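Local coordinates for protein putative aldolase (Bacteroides vulgatus ATCC 8482, PDB 3DXI) that is of unknown function but folds as a closed eight-stranded parallel barrel of the TIM-barrel type, as in many aldolases, at residues A[28-33]-A[69-74]; A[148-153]-A[183-188]; A[220-225]-A[265-270]. All coordinates share one frame; numbering follows the deposited sequence.

Interaction 1: residues A[28-33]-A[69-74]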
loop_
_atom_site.group_PDB
_atom_site.type_symbol
_atom_site.label_atom_id
_atom_site.label_comp_id
_atom_site.label_asym_id
_atom_site.label_seq_id
_atom_site.Cartn_x
_atom_site.Cartn_y
_atom_site.Cartn_z
ATOM N N ALA A 28 15.074 -22.226 -6.120
ATOM C CA ALA A 28 13.929 -21.668 -6.828
ATOM C C ALA A 28 14.105 -20.144 -6.895
ATOM O O ALA A 28 13.910 -19.528 -7.948
ATOM C CB ALA A 28 12.639 -22.024 -6.098
ATOM N N TYR A 29 14.478 -19.547 -5.765
ATOM C CA TYR A 29 14.698 -18.101 -5.693
ATOM C C TYR A 29 15.778 -17.660 -6.686
ATOM O O TYR A 29 15.521 -16.836 -7.558
ATOM C CB TYR A 29 15.109 -17.684 -4.271
ATOM C CG TYR A 29 15.595 -16.246 -4.159
ATOM C CD1 TYR A 29 14.703 -15.174 -4.233
ATOM C CD2 TYR A 29 16.955 -15.962 -3.997
ATOM C CE1 TYR A 29 15.150 -13.855 -4.149
ATOM C CE2 TYR A 29 17.414 -14.647 -3.910
ATOM C CZ TYR A 29 16.509 -13.598 -3.986
ATOM O OH TYR A 29 16.959 -12.304 -3.888
ATOM N N ILE A 30 16.980 -18.216 -6.560
ATOM C CA ILE A 30 18.083 -17.851 -7.451
ATOM C C ILE A 30 17.725 -17.991 -8.932
ATOM O O ILE A 30 18.035 -17.109 -9.735
ATOM C CB ILE A 30 19.345 -18.696 -7.157
ATOM C CG1 ILE A 30 19.857 -18.409 -5.738
ATOM C CG2 ILE A 30 20.430 -18.391 -8.183
ATOM C CD1 ILE A 30 20.446 -17.008 -5.545
ATOM N N LEU A 31 17.067 -19.086 -9.298
ATOM C CA LEU A 31 16.695 -19.297 -10.696
ATOM C C LEU A 31 15.611 -18.333 -11.177
ATOM O O LEU A 31 15.616 -17.911 -12.335
ATOM C CB LEU A 31 16.257 -20.747 -10.919
ATOM C CG LEU A 31 17.393 -21.759 -10.725
ATOM C CD1 LEU A 31 16.852 -23.176 -10.819
ATOM C CD2 LEU A 31 18.475 -21.521 -11.771
ATOM N N ALA A 32 14.682 -17.981 -10.294
ATOM C CA ALA A 32 13.626 -17.043 -10.660
ATOM C C ALA A 32 14.255 -15.675 -10.915
ATOM O O ALA A 32 13.882 -14.978 -11.852
ATOM C CB ALA A 32 12.597 -16.937 -9.541
HETATM N N MSE A 33 15.212 -15.298 -10.073
HETATM C CA MSE A 33 15.879 -14.014 -10.221
HETATM C C MSE A 33 16.604 -13.927 -11.568
HETATM O O MSE A 33 16.778 -12.839 -12.114
HETATM C CB MSE A 33 16.868 -13.794 -9.076
HETATM C CG MSE A 33 16.223 -13.689 -7.696
HETATM SE SE MSE A 33 14.873 -12.286 -7.545
HETATM C CE MSE A 33 13.296 -13.414 -7.549
ATOM N N ARG A 69 26.786 -18.561 -6.935
ATOM C CA ARG A 69 27.544 -17.896 -7.987
ATOM C C ARG A 69 27.563 -18.746 -9.254
ATOM O O ARG A 69 27.633 -18.231 -10.372
ATOM C CB ARG A 69 28.975 -17.633 -7.520
ATOM C CG ARG A 69 29.830 -16.968 -8.571
ATOM C CD ARG A 69 29.189 -15.669 -9.033
ATOM N NE ARG A 69 30.011 -14.521 -8.673
ATOM C CZ ARG A 69 29.628 -13.249 -8.776
ATOM N NH1 ARG A 69 28.417 -12.942 -9.231
ATOM N NH2 ARG A 69 30.470 -12.283 -8.429
ATOM N N ASN A 70 27.488 -20.055 -9.064
ATOM C CA ASN A 70 27.498 -20.997 -10.167
ATOM C C ASN A 70 26.213 -20.957 -10.992
ATOM O O ASN A 70 26.255 -21.016 -12.222
ATOM C CB ASN A 70 27.711 -22.404 -9.615
ATOM C CG ASN A 70 28.812 -23.145 -10.324
ATOM O OD1 ASN A 70 29.850 -22.567 -10.662
ATOM N ND2 ASN A 70 28.605 -24.443 -10.540
ATOM N N ILE A 71 25.073 -20.843 -10.316
ATOM C CA ILE A 71 23.785 -20.836 -11.002
ATOM C C ILE A 71 23.152 -19.473 -11.265
ATOM O O ILE A 71 22.234 -19.376 -12.076
ATOM C CB ILE A 71 22.758 -21.725 -10.254
ATOM C CG1 ILE A 71 22.639 -21.287 -8.793
ATOM C CG2 ILE A 71 23.185 -23.187 -10.338
ATOM C CD1 ILE A 71 21.541 -22.000 -8.018
ATOM N N SER A 72 23.629 -18.426 -10.593
ATOM C CA SER A 72 23.078 -17.084 -10.806
ATOM C C SER A 72 23.819 -16.310 -11.901
ATOM O O SER A 72 25.048 -16.352 -11.987
ATOM C CB SER A 72 23.119 -16.272 -9.503
ATOM O OG SER A 72 22.693 -14.934 -9.721
ATOM N N THR A 73 23.062 -15.600 -12.732
ATOM C CA THR A 73 23.644 -14.785 -13.797
ATOM C C THR A 73 23.641 -13.299 -13.406
ATOM O O THR A 73 24.020 -12.438 -14.201
ATOM C CB THR A 73 22.853 -14.927 -15.112
ATOM O OG1 THR A 73 21.523 -14.424 -14.921
ATOM C CG2 THR A 73 22.787 -16.391 -15.543
ATOM N N LYS A 74 23.217 -13.002 -12.183
ATOM C CA LYS A 74 23.162 -11.619 -11.711
ATOM C C LYS A 74 24.268 -11.298 -10.711
ATOM O O LYS A 74 25.041 -12.173 -10.327
ATOM C CB LYS A 74 21.795 -11.345 -11.083
ATOM C CG LYS A 74 20.631 -11.741 -11.986
ATOM C CD LYS A 74 20.717 -11.045 -13.344
ATOM C CE LYS A 74 19.513 -11.359 -14.221
ATOM N NZ LYS A 74 18.215 -10.957 -13.588
HETATM O O HOH W 1 20.061 -15.034 -9.989
#

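Interaction 2: residues A[148-153]-A[183-188]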
loop_
_atom_site.group_PDB
_atom_site.type_symbol
_atom_site.label_atom_id
_atom_site.label_comp_id
_atom_site.label_asym_id
_atom_site.label_seq_id
_atom_site.Cartn_x
_atom_site.Cartn_y
_atom_site.Cartn_z
ATOM N N SER A 148 27.327 17.072 4.501
ATOM C CA SER A 148 28.652 17.542 4.114
ATOM C C SER A 148 29.708 16.454 4.271
ATOM O O SER A 148 30.804 16.551 3.721
ATOM C CB SER A 148 29.041 18.761 4.955
ATOM O OG SER A 148 28.100 19.811 4.786
ATOM N N LYS A 149 29.378 15.415 5.029
ATOM C CA LYS A 149 30.306 14.314 5.249
ATOM C C LYS A 149 30.237 13.281 4.133
ATOM O O LYS A 149 30.994 12.307 4.139
ATOM C CB LYS A 149 30.004 13.624 6.583
ATOM C CG LYS A 149 30.162 14.527 7.795
ATOM C CD LYS A 149 29.824 13.795 9.083
ATOM C CE LYS A 149 29.987 14.717 10.283
ATOM N NZ LYS A 149 29.697 14.041 11.584
ATOM N N LEU A 150 29.332 13.489 3.178
ATOM C CA LEU A 150 29.172 12.540 2.086
ATOM C C LEU A 150 30.183 12.714 0.962
ATOM O O LEU A 150 30.402 11.791 0.180
ATOM C CB LEU A 150 27.748 12.609 1.525
ATOM C CG LEU A 150 26.617 12.314 2.516
ATOM C CD1 LEU A 150 25.299 12.256 1.762
ATOM C CD2 LEU A 150 26.868 10.992 3.236
ATOM N N LYS A 151 30.809 13.881 0.866
ATOM C CA LYS A 151 31.789 14.070 -0.194
ATOM C C LYS A 151 32.951 13.091 -0.033
ATOM O O LYS A 151 33.593 12.709 -1.013
ATOM C CB LYS A 151 32.333 15.499 -0.203
ATOM C CG LYS A 151 33.373 15.709 -1.297
ATOM C CD LYS A 151 33.815 17.158 -1.427
ATOM C CE LYS A 151 34.900 17.300 -2.488
ATOM N NZ LYS A 151 35.288 18.728 -2.695
ATOM N N ALA A 152 33.211 12.677 1.202
ATOM C CA ALA A 152 34.306 11.752 1.483
ATOM C C ALA A 152 34.105 10.343 0.914
ATOM O O ALA A 152 35.035 9.534 0.909
ATOM C CB ALA A 152 34.541 11.676 2.993
ATOM N N ILE A 153 32.902 10.044 0.429
ATOM C CA ILE A 153 32.628 8.718 -0.120
ATOM C C ILE A 153 32.698 8.666 -1.643
ATOM O O ILE A 153 32.563 7.597 -2.236
ATOM C CB ILE A 153 31.237 8.205 0.323
ATOM C CG1 ILE A 153 30.128 8.894 -0.476
ATOM C CG2 ILE A 153 31.032 8.481 1.796
ATOM C CD1 ILE A 153 28.740 8.296 -0.239
ATOM N N LYS A 183 23.666 16.938 -4.192
ATOM C CA LYS A 183 24.470 18.153 -4.026
ATOM C C LYS A 183 25.763 17.870 -3.273
ATOM O O LYS A 183 26.727 18.630 -3.378
ATOM C CB LYS A 183 23.719 19.218 -3.218
ATOM C CG LYS A 183 22.499 19.832 -3.866
ATOM C CD LYS A 183 21.901 20.861 -2.910
ATOM C CE LYS A 183 20.645 21.491 -3.470
ATOM N NZ LYS A 183 20.029 22.417 -2.481
ATOM N N TYR A 184 25.783 16.779 -2.515
ATOM C CA TYR A 184 26.944 16.458 -1.701
ATOM C C TYR A 184 27.782 15.255 -2.109
ATOM O O TYR A 184 28.918 15.108 -1.649
ATOM C CB TYR A 184 26.497 16.337 -0.247
ATOM C CG TYR A 184 25.931 17.637 0.284
ATOM C CD1 TYR A 184 26.774 18.686 0.643
ATOM C CD2 TYR A 184 24.556 17.843 0.360
ATOM C CE1 TYR A 184 26.264 19.912 1.063
ATOM C CE2 TYR A 184 24.030 19.068 0.776
ATOM C CZ TYR A 184 24.891 20.099 1.125
ATOM O OH TYR A 184 24.384 21.322 1.514
ATOM N N THR A 185 27.243 14.393 -2.962
ATOM C CA THR A 185 28.014 13.246 -3.416
ATOM C C THR A 185 27.697 12.949 -4.874
ATOM O O THR A 185 26.591 13.224 -5.341
ATOM C CB THR A 185 27.762 11.991 -2.530
ATOM O OG1 THR A 185 28.477 10.877 -3.077
ATOM C CG2 THR A 185 26.284 11.663 -2.447
ATOM N N HIS A 186 28.683 12.411 -5.589
ATOM C CA HIS A 186 28.540 12.088 -7.005
ATOM C C HIS A 186 28.201 10.621 -7.234
ATOM O O HIS A 186 27.888 10.229 -8.356
ATOM C CB HIS A 186 29.839 12.397 -7.759
ATOM C CG HIS A 186 30.161 13.857 -7.847
ATOM N ND1 HIS A 186 29.591 14.690 -8.784
ATOM C CD2 HIS A 186 30.985 14.632 -7.103
ATOM C CE1 HIS A 186 30.048 15.919 -8.613
ATOM N NE2 HIS A 186 30.895 15.910 -7.599
ATOM N N VAL A 187 28.265 9.814 -6.178
ATOM C CA VAL A 187 27.999 8.387 -6.307
ATOM C C VAL A 187 26.545 8.020 -6.592
ATOM O O VAL A 187 25.621 8.787 -6.313
ATOM C CB VAL A 187 28.457 7.608 -5.048
ATOM C CG1 VAL A 187 29.938 7.850 -4.803
ATOM C CG2 VAL A 187 27.629 8.018 -3.839
ATOM N N PRO A 188 26.333 6.839 -7.187
ATOM C CA PRO A 188 24.988 6.360 -7.509
ATOM C C PRO A 188 24.157 6.350 -6.221
ATOM O O PRO A 188 24.677 6.055 -5.142
ATOM C CB PRO A 188 25.250 4.956 -8.048
ATOM C CG PRO A 188 26.587 5.116 -8.735
ATOM C CD PRO A 188 27.365 5.933 -7.729
#

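Interaction 3: residues A[220-225]-A[265-270]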
loop_
_atom_site.group_PDB
_atom_site.type_symbol
_atom_site.label_atom_id
_atom_site.label_comp_id
_atom_site.label_asym_id
_atom_site.label_seq_id
_atom_site.Cartn_x
_atom_site.Cartn_y
_atom_site.Cartn_z
ATOM N N THR A 220 7.118 -10.532 -2.073
ATOM C CA THR A 220 5.975 -10.412 -1.163
ATOM C C THR A 220 6.237 -9.403 -0.052
ATOM O O THR A 220 5.506 -9.358 0.932
ATOM C CB THR A 220 5.534 -11.768 -0.519
ATOM O OG1 THR A 220 6.550 -12.252 0.359
ATOM C CG2 THR A 220 5.249 -12.816 -1.592
ATOM N N GLY A 221 7.273 -8.581 -0.227
ATOM C CA GLY A 221 7.611 -7.573 0.770
ATOM C C GLY A 221 8.192 -8.157 2.046
ATOM O O GLY A 221 8.326 -7.464 3.055
HETATM N N MSE A 222 8.542 -9.437 2.000
HETATM C CA MSE A 222 9.104 -10.136 3.154
HETATM C C MSE A 222 10.175 -9.304 3.850
HETATM O O MSE A 222 11.133 -8.838 3.227
HETATM C CB MSE A 222 9.688 -11.489 2.727
HETATM C CG MSE A 222 10.170 -12.360 3.883
HETATM SE SE MSE A 222 10.833 -14.081 3.263
HETATM C CE MSE A 222 10.699 -15.103 4.907
ATOM N N GLY A 223 9.990 -9.131 5.154
ATOM C CA GLY A 223 10.904 -8.352 5.965
ATOM C C GLY A 223 10.277 -8.250 7.340
ATOM O O GLY A 223 9.094 -8.546 7.495
ATOM N N ARG A 224 11.043 -7.844 8.344
ATOM C CA ARG A 224 10.483 -7.750 9.685
ATOM C C ARG A 224 9.385 -6.688 9.778
ATOM O O ARG A 224 9.408 -5.679 9.061
ATOM C CB ARG A 224 11.591 -7.474 10.712
ATOM C CG ARG A 224 12.468 -6.273 10.405
ATOM C CD ARG A 224 13.528 -6.078 11.496
ATOM N NE ARG A 224 14.523 -7.151 11.537
ATOM C CZ ARG A 224 15.633 -7.177 10.801
ATOM N NH1 ARG A 224 15.898 -6.185 9.958
ATOM N NH2 ARG A 224 16.485 -8.191 10.912
ATOM N N GLY A 225 8.416 -6.937 10.654
ATOM C CA GLY A 225 7.317 -6.006 10.840
ATOM C C GLY A 225 6.451 -5.797 9.613
ATOM O O GLY A 225 5.934 -6.756 9.029
ATOM N N TYR A 265 4.191 -16.611 8.890
ATOM C CA TYR A 265 4.706 -15.419 9.564
ATOM C C TYR A 265 3.944 -14.123 9.323
ATOM O O TYR A 265 4.030 -13.186 10.119
ATOM C CB TYR A 265 6.181 -15.246 9.206
ATOM C CG TYR A 265 7.027 -16.376 9.739
ATOM C CD1 TYR A 265 7.155 -16.580 11.114
ATOM C CD2 TYR A 265 7.670 -17.266 8.879
ATOM C CE1 TYR A 265 7.899 -17.645 11.620
ATOM C CE2 TYR A 265 8.420 -18.338 9.379
ATOM C CZ TYR A 265 8.526 -18.517 10.750
ATOM O OH TYR A 265 9.241 -19.573 11.262
ATOM N N GLN A 266 3.211 -14.076 8.220
ATOM C CA GLN A 266 2.395 -12.925 7.869
ATOM C C GLN A 266 2.987 -11.534 8.076
ATOM O O GLN A 266 2.463 -10.744 8.871
ATOM C CB GLN A 266 1.071 -12.997 8.623
ATOM C CG GLN A 266 0.311 -14.282 8.405
ATOM C CD GLN A 266 -1.116 -14.160 8.863
ATOM O OE1 GLN A 266 -1.935 -13.504 8.211
ATOM N NE2 GLN A 266 -1.424 -14.766 10.004
ATOM N N TRP A 267 4.068 -11.222 7.371
ATOM C CA TRP A 267 4.646 -9.887 7.486
ATOM C C TRP A 267 3.665 -8.954 6.783
ATOM O O TRP A 267 2.851 -9.401 5.981
ATOM C CB TRP A 267 6.021 -9.836 6.819
ATOM C CG TRP A 267 6.075 -10.579 5.525
ATOM C CD1 TRP A 267 5.755 -10.100 4.289
ATOM C CD2 TRP A 267 6.470 -11.945 5.338
ATOM N NE1 TRP A 267 5.931 -11.081 3.340
ATOM C CE2 TRP A 267 6.367 -12.224 3.958
ATOM C CE3 TRP A 267 6.897 -12.962 6.205
ATOM C CZ2 TRP A 267 6.679 -13.475 3.419
ATOM C CZ3 TRP A 267 7.209 -14.216 5.664
ATOM C CH2 TRP A 267 7.096 -14.456 4.285
ATOM N N GLY A 268 3.735 -7.665 7.086
ATOM C CA GLY A 268 2.821 -6.717 6.481
ATOM C C GLY A 268 2.453 -5.715 7.553
ATOM O O GLY A 268 2.593 -6.004 8.743
ATOM N N THR A 269 1.978 -4.545 7.145
ATOM C CA THR A 269 1.633 -3.501 8.104
ATOM C C THR A 269 0.311 -3.764 8.832
ATOM O O THR A 269 -0.493 -4.592 8.409
ATOM C CB THR A 269 1.561 -2.118 7.409
ATOM O OG1 THR A 269 1.502 -1.091 8.403
ATOM C CG2 THR A 269 0.313 -2.019 6.528
ATOM N N ASN A 270 0.122 -3.065 9.947
ATOM C CA ASN A 270 -1.080 -3.158 10.765
ATOM C C ASN A 270 -1.129 -1.871 11.585
ATOM O O ASN A 270 -0.216 -1.053 11.484
ATOM C CB ASN A 270 -1.053 -4.400 11.672
ATOM C CG ASN A 270 0.272 -4.585 12.394
ATOM O OD1 ASN A 270 0.815 -3.651 12.982
ATOM N ND2 ASN A 270 0.789 -5.812 12.366
#

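Interaction 1: residues A[28-33]-A[69-74]
The ammonium group of Lys-74 reaches back across the contact to a helix end: its NZ donates to the backbone O of Met-33 at 2.8 Å. The C=O...donor angle is 155°, with the donor slightly tilted from the carbonyl plane. The same NZ also binds the O of Ile-38 and, weakly, that of Leu-36, so it gathers carbonyls from the end of helix 23-34 and the turn beyond it. Such a cluster of carbonyl dipoles would probably favour the charged form of the lysine. Bends at chi2 (-56°) and chi4 (59°) fold the lysine chain round to this spot.

A second polar link runs through one water. It donates to Ile-30 O at 2.9 Å and accepts from Ser-72 OG at 2.6 Å. Ser-72 OG is held from another side as well, accepting Lys-74 N at 3.2 Å in an ST turn just past helix 62-71.

The apolar part rests on Ile-30, whose CG2 sits 3.7 Å from Ile-71 CG1 and equally 3.7 Å from Ser-72 CB. The two isoleucine side chains cross at about a right angle, and Ile-71 CD1 also reaches Ile-30 CG2, at 3.8 Å. Asn-34 adds a clasp, hydrogen-bonding Ile-71 O through ND2 and Thr-73 N through OD1.

On the barrel side, Met-33 (a selenomethionine) and Ser-72 both touch Leu-41 of strand 40-45. Helices 23-34 and 62-71, packed side by side outside that strand, form part of the outer helical layer of the (beta/alpha)8 barrel.

Interaction 2: residues A[148-153]-A[183-188]
Thr-185 OG1, which lies 3.7 Å from Ile-153 CG1 across the contact, is gripped by two polar groups. It accepts from the backbone N of Val-187 at 3.3 Å with an N-H...O angle of 165°, forming an ST turn, and it is hydrogen-bonded to OD1 of Asp-154, which also takes the backbone N of His-186. Because Asp-154 directly follows Ile-153, this carboxylate ties the two segments together where no hydrogen bond joins them directly: Lys-151 N lies 3.4 Å from Tyr-184 O, but at too poor an angle to count. The hydroxyl is anti to the backbone N (chi1 176°), a rotation that carries it to the isoleucine.

In the barrel, residues 148-153 form a 3-10 segment in the connection between strands 129-134 and 159-163, whereas 183-188 runs from the last residues of helix 171-184 through the turn into strand 189-192. The contact therefore sets the connection before strand 159-163 against the helix-to-strand turn of the beta-alpha-beta unit that starts with that strand. Phe-160 of this strand touches Leu-150, Ile-153 and Val-187, giving all three a common floor.

Val-187 meets Ile-153 with both branches, CG2 3.8 Å from Ile-153 CD1 and CG1 3.7 Å from Ile-153 O. Their side chains cross at about a right angle. Leu-150 CB approaches Thr-185 CB at 4.1 Å and Tyr-184 CB at 4.3 Å. At the more exposed end the Tyr-184 ring turns one face to the backbone N of Ser-148, and its CD1 comes to 4.1 Å from Ser-148 CA.

Interaction 3: residues A[220-225]-A[265-270]
Gly-268 N donates to Gly-225 O in a nearly straight bond (177°), 3.1 Å long and in the carbonyl plane. Trp-267 NE1 donates to the backbone O of Thr-220 at 3.0 Å; the acceptor lies nearly in the indole plane, but the N-H...O angle is only 138° and the donor stands well above the carbonyl plane. Thr-220 OG1 offers the same N-H a second, weak partner. The acceptors belong to the loop after strand 214-217, the last strand of the TIM barrel, and the donors to the turn after helix 248-265.

Between these bonds the indole lies against the loop backbone. Met-222 CA sits over the five-membered ring, 3.4 Å from its centroid and 16° off the normal, a CH-pi contact. At the root of the side chain, Gly-223 O comes to 3.4 Å from Trp-267 CB while also bonding Tyr-16 OH, and the Tyr-16 ring meets the indole.

Met-222, a selenomethionine, has CG anti to its backbone N and runs extended across the six-membered ring. Its SE approaches obliquely as a Met-aromatic contact, 4.4 Å from that ring's centroid, and its methyl CE ends 3.7 Å from Trp-267 CH2.

How the interactions relate
From the N terminus, interaction 1 closes the first loop, joining helix 23-34 to the end of helix 62-71 with strand 40-45 between them. Interaction 2 follows, bringing the connection before strand 159-163 against the turn that enters strand 189-192. Interaction 3 closes last, linking the loop after strand 214-217 to the turn behind helix 248-265. The three stand in series along the chain, none enclosing or crossing another. They do not touch: centres lie about 24 Å apart for interactions 1 and 3, and about 33 Å apart for each other pair. Helix 248-265 nevertheless connects two of them, touching side chains of both 28-33 and 220-225, while interaction 2 lies across the chain's centre from interaction 3.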